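Local coordinates for protein glutaredoxin (Chlorella sorokiniana, PDB 4I2U) that binds glutathione and probably catalyses glutathione-dependent thiol-disulfide exchange in cell redox homeostasis, at residues A[10-13]-A[17-20]; A[30-35]-A[44-49]; A[36-41]-A[94-99]; A[60-65]-A[73-78]. One frame throughout, in Å; residues are numbered along the deposited sequence.

Interaction 1 of 4, residues A[10-13]-A[17-20]; sequences STIS and VVIF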
loop_
_atom_site.group_PDB
_atom_site.type_symbol
_atom_site.label_atom_id
_atom_site.label_comp_id
_atom_site.label_asym_id
_atom_site.label_seq_id
_atom_site.Cartn_x
_atom_site.Cartn_y
_atom_site.Cartn_z
ATOM N N SER A 10 7.167 -6.999 8.556
ATOM C CA SER A 10 6.452 -6.667 9.784
ATOM C C SER A 10 5.374 -5.629 9.528
ATOM O O SER A 10 4.314 -5.661 10.142
ATOM C CB SER A 10 7.417 -6.145 10.844
ATOM O OG SER A 10 8.305 -7.163 11.265
ATOM N N THR A 11 5.647 -4.694 8.632
ATOM C CA THR A 11 4.676 -3.654 8.368
ATOM C C THR A 11 3.439 -4.214 7.673
ATOM O O THR A 11 2.302 -3.873 8.055
ATOM C CB THR A 11 5.293 -2.515 7.549
ATOM O OG1 THR A 11 6.359 -1.923 8.295
ATOM C CG2 THR A 11 4.264 -1.437 7.242
ATOM N N ILE A 12 3.630 -5.056 6.667
ATOM C CA ILE A 12 2.479 -5.554 5.924
ATOM C C ILE A 12 1.708 -6.605 6.707
ATOM O O ILE A 12 0.519 -6.783 6.462
ATOM C CB ILE A 12 2.835 -6.078 4.505
ATOM C CG1 ILE A 12 3.649 -7.378 4.556
ATOM C CG2 ILE A 12 3.534 -4.990 3.724
ATOM C CD1 ILE A 12 3.922 -7.966 3.182
ATOM N N SER A 13 2.343 -7.293 7.653
ATOM C CA SER A 13 1.628 -8.279 8.474
ATOM C C SER A 13 1.005 -7.645 9.716
ATOM O O SER A 13 0.101 -8.228 10.305
ATOM C CB SER A 13 2.550 -9.444 8.840
ATOM O OG SER A 13 3.658 -9.004 9.587
ATOM N N VAL A 17 -3.641 -1.982 5.821
ATOM C CA VAL A 17 -3.578 -1.233 4.576
ATOM C C VAL A 17 -2.267 -0.487 4.566
ATOM O O VAL A 17 -2.056 0.421 5.383
ATOM C CB VAL A 17 -4.763 -0.264 4.434
ATOM C CG1 VAL A 17 -4.650 0.485 3.134
ATOM C CG2 VAL A 17 -6.065 -1.032 4.507
ATOM N N VAL A 18 -1.363 -0.901 3.685
ATOM C CA VAL A 18 -0.029 -0.327 3.617
ATOM C C VAL A 18 0.270 0.166 2.215
ATOM O O VAL A 18 0.009 -0.536 1.231
ATOM C CB VAL A 18 1.034 -1.379 4.030
ATOM C CG1 VAL A 18 2.444 -0.819 3.910
ATOM C CG2 VAL A 18 0.778 -1.856 5.452
ATOM N N ILE A 19 0.841 1.353 2.109
ATOM C CA ILE A 19 1.296 1.860 0.828
ATOM C C ILE A 19 2.733 2.338 0.988
ATOM O O ILE A 19 3.010 3.263 1.765
ATOM C CB ILE A 19 0.352 2.943 0.261
ATOM C CG1 ILE A 19 0.896 3.444 -1.072
ATOM C CG2 ILE A 19 0.106 4.098 1.253
ATOM C CD1 ILE A 19 -0.128 4.228 -1.884
ATOM N N PHE A 20 3.659 1.671 0.309
ATOM C CA PHE A 20 5.035 2.159 0.232
ATOM C C PHE A 20 5.032 3.206 -0.855
ATOM O O PHE A 20 4.587 2.944 -1.973
ATOM C CB PHE A 20 6.000 1.006 -0.068
ATOM C CG PHE A 20 6.080 0.008 1.063
ATOM C CD1 PHE A 20 5.258 -1.102 1.093
ATOM C CD2 PHE A 20 6.944 0.205 2.132
ATOM C CE1 PHE A 20 5.297 -1.988 2.151
ATOM C CE2 PHE A 20 6.990 -0.671 3.192
ATOM C CZ PHE A 20 6.173 -1.766 3.216
#

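Interaction 2 of 4, residues A[30-35]-A[44-49]; sequences KGKRAL and ITAIEL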
loop_
_atom_site.group_PDB
_atom_site.type_symbol
_atom_site.label_atom_id
_atom_site.label_comp_id
_atom_site.label_asym_id
_atom_site.label_seq_id
_atom_site.Cartn_x
_atom_site.Cartn_y
_atom_site.Cartn_z
ATOM N N LYS A 30 -2.261 9.098 -6.229
ATOM C CA LYS A 30 -3.442 8.433 -6.788
ATOM C C LYS A 30 -3.854 7.216 -5.941
ATOM O O LYS A 30 -5.038 6.997 -5.685
ATOM C CB LYS A 30 -3.127 8.001 -8.221
ATOM C CG LYS A 30 -4.223 7.252 -8.943
ATOM C CD LYS A 30 -3.717 6.732 -10.304
ATOM C CE LYS A 30 -3.257 7.849 -11.227
ATOM N NZ LYS A 30 -3.212 7.346 -12.644
ATOM N N GLY A 31 -2.888 6.412 -5.515
ATOM C CA GLY A 31 -3.170 5.259 -4.677
ATOM C C GLY A 31 -3.746 5.664 -3.331
ATOM O O GLY A 31 -4.708 5.064 -2.837
ATOM N N LYS A 32 -3.162 6.684 -2.712
ATOM C CA LYS A 32 -3.684 7.208 -1.467
ATOM C C LYS A 32 -5.109 7.700 -1.603
ATOM O O LYS A 32 -5.964 7.359 -0.777
ATOM C CB LYS A 32 -2.798 8.328 -0.936
ATOM C CG LYS A 32 -1.427 7.865 -0.471
ATOM C CD LYS A 32 -0.488 9.040 -0.295
ATOM C CE LYS A 32 0.823 8.633 0.347
ATOM N NZ LYS A 32 1.783 9.749 0.327
ATOM N N ARG A 33 -5.393 8.486 -2.637
ATOM C CA ARG A 33 -6.740 9.017 -2.818
ATOM C C ARG A 33 -7.748 7.914 -3.052
ATOM O O ARG A 33 -8.884 7.987 -2.578
ATOM C CB ARG A 33 -6.763 10.054 -3.940
ATOM C CG ARG A 33 -6.091 11.368 -3.541
ATOM C CD ARG A 33 -5.927 12.334 -4.721
ATOM N NE ARG A 33 -5.433 13.640 -4.279
ATOM C CZ ARG A 33 -4.895 14.563 -5.077
ATOM N NH1 ARG A 33 -4.767 14.338 -6.381
ATOM N NH2 ARG A 33 -4.479 15.720 -4.561
ATOM N N ALA A 34 -7.351 6.868 -3.760
ATOM C CA ALA A 34 -8.235 5.730 -3.969
ATOM C C ALA A 34 -8.591 5.052 -2.646
ATOM O O ALA A 34 -9.758 4.762 -2.374
ATOM C CB ALA A 34 -7.590 4.736 -4.917
ATOM N N LEU A 35 -7.593 4.789 -1.816
ATOM C CA LEU A 35 -7.822 4.170 -0.522
ATOM C C LEU A 35 -8.658 5.071 0.399
ATOM O O LEU A 35 -9.496 4.578 1.166
ATOM C CB LEU A 35 -6.483 3.849 0.145
ATOM C CG LEU A 35 -5.657 2.766 -0.566
ATOM C CD1 LEU A 35 -4.236 2.809 -0.084
ATOM C CD2 LEU A 35 -6.267 1.398 -0.329
ATOM N N ILE A 44 -4.495 4.151 7.046
ATOM C CA ILE A 44 -3.638 3.819 5.914
ATOM C C ILE A 44 -2.205 4.033 6.383
ATOM O O ILE A 44 -1.840 5.126 6.806
ATOM C CB ILE A 44 -3.932 4.749 4.712
ATOM C CG1 ILE A 44 -5.364 4.543 4.197
ATOM C CG2 ILE A 44 -2.920 4.518 3.592
ATOM C CD1 ILE A 44 -5.906 5.695 3.336
ATOM N N THR A 45 -1.378 3.001 6.313
ATOM C CA THR A 45 0.004 3.107 6.754
ATOM C C THR A 45 0.861 3.428 5.531
ATOM O O THR A 45 1.173 2.565 4.714
ATOM C CB THR A 45 0.428 1.806 7.384
ATOM O OG1 THR A 45 -0.443 1.518 8.478
ATOM C CG2 THR A 45 1.858 1.876 7.883
ATOM N N ALA A 46 1.219 4.693 5.376
ATOM C CA ALA A 46 1.994 5.168 4.239
ATOM C C ALA A 46 3.438 5.342 4.649
ATOM O O ALA A 46 3.760 6.214 5.472
ATOM C CB ALA A 46 1.438 6.490 3.745
ATOM N N ILE A 47 4.308 4.551 4.055
ATOM C CA ILE A 47 5.731 4.536 4.379
ATOM C C ILE A 47 6.439 5.308 3.260
ATOM O O ILE A 47 6.463 4.840 2.118
ATOM C CB ILE A 47 6.279 3.092 4.479
ATOM C CG1 ILE A 47 5.475 2.210 5.456
ATOM C CG2 ILE A 47 7.766 3.127 4.820
ATOM C CD1 ILE A 47 5.424 2.711 6.884
ATOM N N GLU A 48 6.956 6.494 3.579
ATOM C CA GLU A 48 7.560 7.368 2.579
ATOM C C GLU A 48 9.035 7.053 2.417
ATOM O O GLU A 48 9.862 7.387 3.276
ATOM C CB GLU A 48 7.368 8.837 2.927
ATOM C CG GLU A 48 5.908 9.245 3.117
ATOM C CD GLU A 48 5.015 9.081 1.892
ATOM O OE1 GLU A 48 5.485 8.889 0.767
ATOM O OE2 GLU A 48 3.779 9.182 2.077
ATOM N N LEU A 49 9.378 6.477 1.285
ATOM C CA LEU A 49 10.717 5.979 1.017
ATOM C C LEU A 49 11.677 7.070 0.560
ATOM O O LEU A 49 12.879 6.817 0.477
ATOM C CB LEU A 49 10.647 4.855 -0.011
ATOM C CG LEU A 49 9.756 3.693 0.412
ATOM C CD1 LEU A 49 9.806 2.571 -0.607
ATOM C CD2 LEU A 49 10.130 3.168 1.767
#

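Interaction 3 of 4, residues A[36-41]-A[94-99]; sequences EKFLPK and GKLEVM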
loop_
_atom_site.group_PDB
_atom_site.type_symbol
_atom_site.label_atom_id
_atom_site.label_comp_id
_atom_site.label_asym_id
_atom_site.label_seq_id
_atom_site.Cartn_x
_atom_site.Cartn_y
_atom_site.Cartn_z
ATOM N N GLU A 36 -8.475 6.383 0.294
ATOM C CA GLU A 36 -9.148 7.330 1.176
ATOM C C GLU A 36 -10.618 7.464 0.866
ATOM O O GLU A 36 -11.351 8.048 1.661
ATOM C CB GLU A 36 -8.474 8.695 1.107
ATOM C CG GLU A 36 -7.118 8.733 1.811
ATOM C CD GLU A 36 -6.258 9.916 1.421
ATOM O OE1 GLU A 36 -6.764 10.839 0.753
ATOM O OE2 GLU A 36 -5.068 9.906 1.782
ATOM N N LYS A 37 -11.083 6.911 -0.247
ATOM C CA LYS A 37 -12.520 6.846 -0.500
ATOM C C LYS A 37 -13.195 5.956 0.533
ATOM O O LYS A 37 -14.383 6.109 0.803
ATOM C CB LYS A 37 -12.799 6.277 -1.885
ATOM C CG LYS A 37 -12.300 7.110 -3.040
ATOM C CD LYS A 37 -12.458 6.340 -4.346
ATOM C CE LYS A 37 -12.015 7.153 -5.549
ATOM N NZ LYS A 37 -13.028 8.165 -5.956
ATOM N N PHE A 38 -12.457 5.006 1.092
ATOM C CA PHE A 38 -13.042 3.973 1.945
ATOM C C PHE A 38 -12.573 4.007 3.375
ATOM O O PHE A 38 -13.299 3.534 4.263
ATOM C CB PHE A 38 -12.745 2.599 1.348
ATOM C CG PHE A 38 -13.128 2.493 -0.091
ATOM C CD1 PHE A 38 -14.458 2.539 -0.449
ATOM C CD2 PHE A 38 -12.174 2.412 -1.083
ATOM C CE1 PHE A 38 -14.840 2.467 -1.767
ATOM C CE2 PHE A 38 -12.553 2.334 -2.414
ATOM C CZ PHE A 38 -13.885 2.365 -2.755
ATOM N N LEU A 39 -11.384 4.562 3.601
ATOM C CA LEU A 39 -10.693 4.545 4.883
ATOM C C LEU A 39 -10.131 5.903 5.188
ATOM O O LEU A 39 -9.687 6.618 4.280
ATOM C CB LEU A 39 -9.450 3.660 4.775
ATOM C CG LEU A 39 -9.585 2.287 4.127
ATOM C CD1 LEU A 39 -8.239 1.788 3.671
ATOM C CD2 LEU A 39 -10.209 1.302 5.098
ATOM N N PRO A 40 -10.048 6.255 6.466
ATOM C CA PRO A 40 -9.362 7.505 6.766
ATOM C C PRO A 40 -7.858 7.331 6.682
ATOM O O PRO A 40 -7.336 6.218 6.768
ATOM C CB PRO A 40 -9.794 7.820 8.198
ATOM C CG PRO A 40 -10.266 6.545 8.772
ATOM C CD PRO A 40 -10.669 5.645 7.647
ATOM N N LYS A 41 -7.170 8.456 6.539
ATOM C CA LYS A 41 -5.709 8.465 6.452
ATOM C C LYS A 41 -5.056 7.785 7.649
ATOM O O LYS A 41 -4.003 7.165 7.509
ATOM C CB LYS A 41 -5.178 9.898 6.343
ATOM C CG LYS A 41 -5.549 10.592 5.059
ATOM C CD LYS A 41 -4.884 11.963 4.949
ATOM C CE LYS A 41 -5.584 12.832 3.909
ATOM N NZ LYS A 41 -5.012 14.205 3.827
ATOM N N GLY A 94 -14.689 -2.308 -7.720
ATOM C CA GLY A 94 -15.357 -3.029 -6.656
ATOM C C GLY A 94 -14.470 -4.005 -5.926
ATOM O O GLY A 94 -14.785 -4.415 -4.809
ATOM N N LYS A 95 -13.349 -4.393 -6.528
ATOM C CA LYS A 95 -12.513 -5.430 -5.936
ATOM C C LYS A 95 -11.748 -4.937 -4.714
ATOM O O LYS A 95 -11.478 -5.712 -3.782
ATOM C CB LYS A 95 -11.543 -6.001 -6.973
ATOM C CG LYS A 95 -12.212 -6.752 -8.083
ATOM C CD LYS A 95 -11.164 -7.330 -9.023
ATOM C CE LYS A 95 -11.794 -7.957 -10.243
ATOM N NZ LYS A 95 -13.205 -8.327 -9.985
ATOM N N LEU A 96 -11.361 -3.670 -4.687
ATOM C CA LEU A 96 -10.675 -3.153 -3.519
ATOM C C LEU A 96 -11.593 -3.204 -2.310
ATOM O O LEU A 96 -11.192 -3.626 -1.219
ATOM C CB LEU A 96 -10.178 -1.737 -3.772
ATOM C CG LEU A 96 -9.435 -1.106 -2.584
ATOM C CD1 LEU A 96 -8.205 -1.919 -2.173
ATOM C CD2 LEU A 96 -9.038 0.290 -2.934
ATOM N N GLU A 97 -12.834 -2.796 -2.485
ATOM C CA GLU A 97 -13.793 -2.849 -1.390
ATOM C C GLU A 97 -13.972 -4.270 -0.884
ATOM O O GLU A 97 -14.057 -4.490 0.312
ATOM C CB GLU A 97 -15.145 -2.289 -1.827
ATOM C CG GLU A 97 -15.178 -0.789 -1.916
ATOM C CD GLU A 97 -16.360 -0.310 -2.712
ATOM O OE1 GLU A 97 -16.267 -0.240 -3.949
ATOM O OE2 GLU A 97 -17.407 -0.018 -2.097
ATOM N N VAL A 98 -14.047 -5.245 -1.781
ATOM C CA VAL A 98 -14.157 -6.630 -1.347
ATOM C C VAL A 98 -12.956 -7.000 -0.481
ATOM O O VAL A 98 -13.109 -7.598 0.584
ATOM C CB VAL A 98 -14.269 -7.605 -2.553
ATOM C CG1 VAL A 98 -14.155 -9.071 -2.096
ATOM C CG2 VAL A 98 -15.572 -7.371 -3.305
ATOM N N MET A 99 -11.757 -6.652 -0.925
ATOM C CA MET A 99 -10.568 -6.956 -0.135
ATOM C C MET A 99 -10.556 -6.269 1.212
ATOM O O MET A 99 -10.159 -6.862 2.224
ATOM C CB MET A 99 -9.306 -6.588 -0.906
ATOM C CG MET A 99 -9.074 -7.514 -2.084
ATOM S SD MET A 99 -7.504 -7.319 -2.911
ATOM C CE MET A 99 -7.799 -5.790 -3.668
#

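Interaction 4 of 4, residues A[60-65]-A[73-78]; sequences DYLLEL and RVFIDG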
loop_
_atom_site.group_PDB
_atom_site.type_symbol
_atom_site.label_atom_id
_atom_site.label_comp_id
_atom_site.label_asym_id
_atom_site.label_seq_id
_atom_site.Cartn_x
_atom_site.Cartn_y
_atom_site.Cartn_z
ATOM N N ASP A 60 14.540 -2.210 -2.884
ATOM C CA ASP A 60 15.207 -3.438 -3.310
ATOM C C ASP A 60 14.468 -4.666 -2.798
ATOM O O ASP A 60 14.265 -5.626 -3.544
ATOM C CB ASP A 60 16.644 -3.470 -2.782
ATOM C CG ASP A 60 17.574 -2.541 -3.507
ATOM O OD1 ASP A 60 17.228 -2.073 -4.613
ATOM O OD2 ASP A 60 18.679 -2.322 -2.956
ATOM N N TYR A 61 14.062 -4.666 -1.537
ATOM C CA TYR A 61 13.314 -5.800 -1.038
ATOM C C TYR A 61 11.953 -5.869 -1.704
ATOM O O TYR A 61 11.451 -6.958 -1.990
ATOM C CB TYR A 61 13.169 -5.772 0.478
ATOM C CG TYR A 61 12.363 -6.952 0.961
ATOM C CD1 TYR A 61 12.780 -8.258 0.723
ATOM C CD2 TYR A 61 11.158 -6.756 1.611
ATOM C CE1 TYR A 61 12.004 -9.344 1.152
ATOM C CE2 TYR A 61 10.380 -7.825 2.038
ATOM C CZ TYR A 61 10.810 -9.118 1.808
ATOM O OH TYR A 61 10.070 -10.206 2.252
ATOM N N LEU A 62 11.299 -4.730 -1.926
ATOM C CA LEU A 62 10.029 -4.751 -2.637
ATOM C C LEU A 62 10.148 -5.368 -4.032
ATOM O O LEU A 62 9.218 -6.036 -4.505
ATOM C CB LEU A 62 9.404 -3.347 -2.685
ATOM C CG LEU A 62 8.896 -2.852 -1.320
ATOM C CD1 LEU A 62 8.664 -1.349 -1.320
ATOM C CD2 LEU A 62 7.609 -3.593 -0.931
ATOM N N LEU A 63 11.290 -5.188 -4.691
ATOM C CA LEU A 63 11.528 -5.862 -5.963
ATOM C C LEU A 63 11.510 -7.381 -5.744
ATOM O O LEU A 63 10.882 -8.145 -6.504
ATOM C CB LEU A 63 12.867 -5.422 -6.532
ATOM C CG LEU A 63 13.395 -6.199 -7.733
ATOM C CD1 LEU A 63 12.443 -6.156 -8.917
ATOM C CD2 LEU A 63 14.753 -5.653 -8.108
ATOM N N GLU A 64 12.188 -7.844 -4.698
ATOM C CA GLU A 64 12.197 -9.268 -4.397
ATOM C C GLU A 64 10.808 -9.795 -4.071
ATOM O O GLU A 64 10.421 -10.883 -4.531
ATOM C CB GLU A 64 13.153 -9.562 -3.241
ATOM C CG GLU A 64 14.601 -9.241 -3.518
ATOM C CD GLU A 64 15.468 -9.634 -2.364
ATOM O OE1 GLU A 64 15.539 -8.874 -1.389
ATOM O OE2 GLU A 64 16.061 -10.729 -2.406
ATOM N N LEU A 65 10.038 -9.070 -3.280
ATOM C CA LEU A 65 8.755 -9.575 -2.814
ATOM C C LEU A 65 7.672 -9.457 -3.865
ATOM O O LEU A 65 6.809 -10.332 -3.953
ATOM C CB LEU A 65 8.341 -8.819 -1.550
ATOM C CG LEU A 65 7.044 -9.280 -0.894
ATOM C CD1 LEU A 65 7.049 -10.777 -0.580
ATOM C CD2 LEU A 65 6.774 -8.435 0.355
ATOM N N ARG A 73 3.813 0.701 -3.839
ATOM C CA ARG A 73 3.523 -0.722 -3.717
ATOM C C ARG A 73 2.521 -0.852 -2.593
ATOM O O ARG A 73 2.788 -0.473 -1.463
ATOM C CB ARG A 73 4.788 -1.546 -3.456
ATOM C CG ARG A 73 5.872 -1.395 -4.523
ATOM C CD ARG A 73 5.759 -2.415 -5.645
ATOM N NE ARG A 73 6.252 -1.927 -6.928
ATOM C CZ ARG A 73 6.273 -2.656 -8.034
ATOM N NH1 ARG A 73 5.898 -3.935 -8.003
ATOM N NH2 ARG A 73 6.686 -2.118 -9.169
ATOM N N VAL A 74 1.329 -1.332 -2.932
ATOM C CA VAL A 74 0.182 -1.340 -2.021
ATOM C C VAL A 74 -0.131 -2.767 -1.584
ATOM O O VAL A 74 -0.161 -3.699 -2.410
ATOM C CB VAL A 74 -1.034 -0.711 -2.702
ATOM C CG1 VAL A 74 -2.218 -0.656 -1.773
ATOM C CG2 VAL A 74 -0.679 0.692 -3.210
ATOM N N PHE A 75 -0.369 -2.921 -0.282
ATOM C CA PHE A 75 -0.651 -4.220 0.327
ATOM C C PHE A 75 -1.918 -4.136 1.173
ATOM O O PHE A 75 -2.080 -3.204 1.981
ATOM C CB PHE A 75 0.490 -4.656 1.236
ATOM C CG PHE A 75 1.785 -4.901 0.542
ATOM C CD1 PHE A 75 2.611 -3.856 0.173
ATOM C CD2 PHE A 75 2.200 -6.199 0.307
ATOM C CE1 PHE A 75 3.826 -4.105 -0.427
ATOM C CE2 PHE A 75 3.412 -6.447 -0.304
ATOM C CZ PHE A 75 4.232 -5.403 -0.657
ATOM N N ILE A 76 -2.830 -5.089 0.981
ATOM C CA ILE A 76 -4.045 -5.189 1.776
ATOM C C ILE A 76 -3.973 -6.505 2.534
ATOM O O ILE A 76 -3.938 -7.583 1.937
ATOM C CB ILE A 76 -5.305 -5.189 0.887
ATOM C CG1 ILE A 76 -5.335 -3.987 -0.068
ATOM C CG2 ILE A 76 -6.542 -5.236 1.762
ATOM C CD1 ILE A 76 -5.285 -2.618 0.601
ATOM N N ASP A 77 -3.913 -6.422 3.849
ATOM C CA ASP A 77 -3.794 -7.595 4.715
ATOM C C ASP A 77 -2.630 -8.488 4.284
ATOM O O ASP A 77 -2.712 -9.720 4.312
ATOM C CB ASP A 77 -5.105 -8.383 4.737
ATOM C CG ASP A 77 -5.378 -9.065 6.076
ATOM O OD1 ASP A 77 -4.522 -8.985 6.989
ATOM O OD2 ASP A 77 -6.454 -9.671 6.177
ATOM N N GLY A 78 -1.530 -7.865 3.896
ATOM C CA GLY A 78 -0.332 -8.586 3.498
ATOM C C GLY A 78 -0.253 -8.941 2.025
ATOM O O GLY A 78 0.817 -9.348 1.556
#

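Interaction 1 of 4, residues A[10-13]-A[17-20]
The ring of Phe20 takes the branch methyl of Ile12 at its edge, near the ring plane, with Ile12 CG2 3.8 Å from Phe20 CE1. Thr11 CG2 approaches the same ring from an oblique direction and stays farther away, 4.5 Å from Phe20 CZ. Ile47 of strand 45-48, Ile58 and Leu62 of helix 55-66, and Phe75 are among the other residues that touch the ring.

The Ile12 methyl gets there through an uncommon choice for a helical residue. CG1 lies between the backbone N and the carbonyl carbon (chi1 70°), which leaves CG2 to face strand 17-20 while CD1 runs off from it, and Ile12 also touches Phe75 and Leu65. Val18 receives Thr11 on both of its methyls: Thr11 CG2 lies 3.8 Å from Val18 CG1, and the carbonyl Thr11 O lies 3.6 Å from Val18 CG2. The hydroxyl of Thr11 is not spent on the strand, because OG1 is hydrogen-bonded to Leu7 O in its own helix.

No hydrogen bond joins the segments. An apolar helix flank thus lies on the strand that follows it, the way the N-terminal helix covers one face of the central sheet in the thioredoxin fold of glutaredoxins.

Interaction 2 of 4, residues A[30-35]-A[44-49]
Lys32 and Glu48 form a salt bridge between helix 26-36 and strand 45-48, the last two elements of a beta-alpha-beta unit that starts with strand 17-21 and belongs to the thioredoxin fold. The two side chains come at each other from opposite directions. Lys32 is stretched out beyond CG, and its NZ donates to Glu48 OE2 over 2.7 Å, using the syn lone pair of OE2. Glu48 is instead bent at chi2 (-62°), which folds its carboxylate back to meet the ammonium group. Ser21 OG hydrogen-bonds the second oxygen, Glu48 OE1, and makes a weak bond with Lys32 NZ, so that both ends of the bridge share a neighbour. A methionine in place of Lys32 would probably leave Glu48 OE2 without its charged mate, with the Ser21 bond to OE1 remaining.

The apolar contacts run along the same flank of the helix. The aliphatic shaft of Lys32 passes Ala46, with Lys32 CE 4.1 Å from Ala46 CB. One turn further, the helix residue Leu35 faces Ile44, whose CD1 methyl rests 3.7 Å from Leu35 CB and 4.1 Å from Leu35 C.

Interaction 3 of 4, residues A[36-41]-A[94-99]
Glu97 and Leu96, the two residues that meet Phe38, sit on a helical turn pinned by the backbone bond from Met99 N to Lys95 O, 3.0 Å long. From that turn Glu97 reaches over one face of the Phe38 ring. Its CG methylene stands 3.7 Å from the ring centroid and 27° off the ring normal, a CH-pi contact displaced toward the CE1 rim, where Glu97 CG and Phe38 CE1 are 3.3 Å apart. The carboxylate continues beyond that rim, its plane only 18° from that of the ring. On the opposite face lies CB of Lys37, the residue just before, 3.9 Å above the plane of the Phe38 ring, so the ring is sandwiched between aliphatic carbons.

In the fold, the contact ties the loop that follows helix 26-36 to the C-terminal helix 95-102 of the thioredoxin fold, which starts right after Gly94; Ala91 and Leu100 also touch the ring. Replacing Phe38 by an alanine is likely to open a gap between loop and helix and leave the Glu97 methylene without the ring it covers. Leu96 approaches less closely: its CG points directly away from the backbone N (chi1 -180°), which carries CD2 to within 4.1 Å of Phe38 CE2, meeting the ring obliquely.

Interaction 4 of 4, residues A[60-65]-A[73-78]
Apolar contacts carry this interface, and Phe75 receives most of them. Leu62 points toward the strand and brings its CD2 methyl to the edge of the Phe75 ring, near the ring plane, 3.8 Å from Phe75 CZ. One helical turn on, Leu65 comes obliquely to the same ring, its CD2 4.0 Å from Phe75 CE2. The two leucines reach the ring with different first torsions: Leu62 CG stands anti to the carbonyl carbon (chi1 -70°), whereas Leu65 CG stands anti to the backbone N (chi1 -177°). The other methyl of Leu62, CD1, lies 4.2 Å from Arg73 CG, on the aliphatic part of that arginine. Beyond the helix, Phe75 also meets the ring of Phe80.

Polar groups look elsewhere. Arg73 NE is hydrogen-bonded to Ser70 O, and Asp60 makes a salt bridge to Arg69; Arg69 and Ser70 both line the glutathione pocket. Tyr61 OH bonds to Asp9 in helix 3-14.

As for the frame, helix 55-66 packs on strand 73-76 of the central sheet of the thioredoxin fold, beside helix 3-14 on the same face. The axes of the segments 60-65 and 73-76 approach to 11.1 Å at an angle of 58°, and within the helix Leu65 N bonds to Tyr61 O.

Helix 55-66 therefore joins the sheet here through burial of hydrocarbon, without a hydrogen bond between the segments, so the fit probably rests on the complementary shapes of the leucine branches and the ring.

Overall arrangement
From the N terminus, interaction 1 comes first, closing the short turn between helix 3-14 and strand 17-21. Interaction 2 then closes the connection from helix 26-36 to strand 45-48. Interaction 3 crosses it, since residues 36-41 fall between its two segments, and reaches far along the chain to helix 95-102. Interaction 4, which closes the loop from helix 55-66 to strand 73-76, lies wholly within that long span. The sheet unites interactions 1, 2 and 4: strand 17-21 pairs with strands 45-48 and 73-76. Interactions 1 and 4 set helices 3-14 and 55-66 against one face; on the other, interaction 2 joins helix 26-36 to strand 45-48, and interaction 3 ties the loop after that helix to helix 95-102.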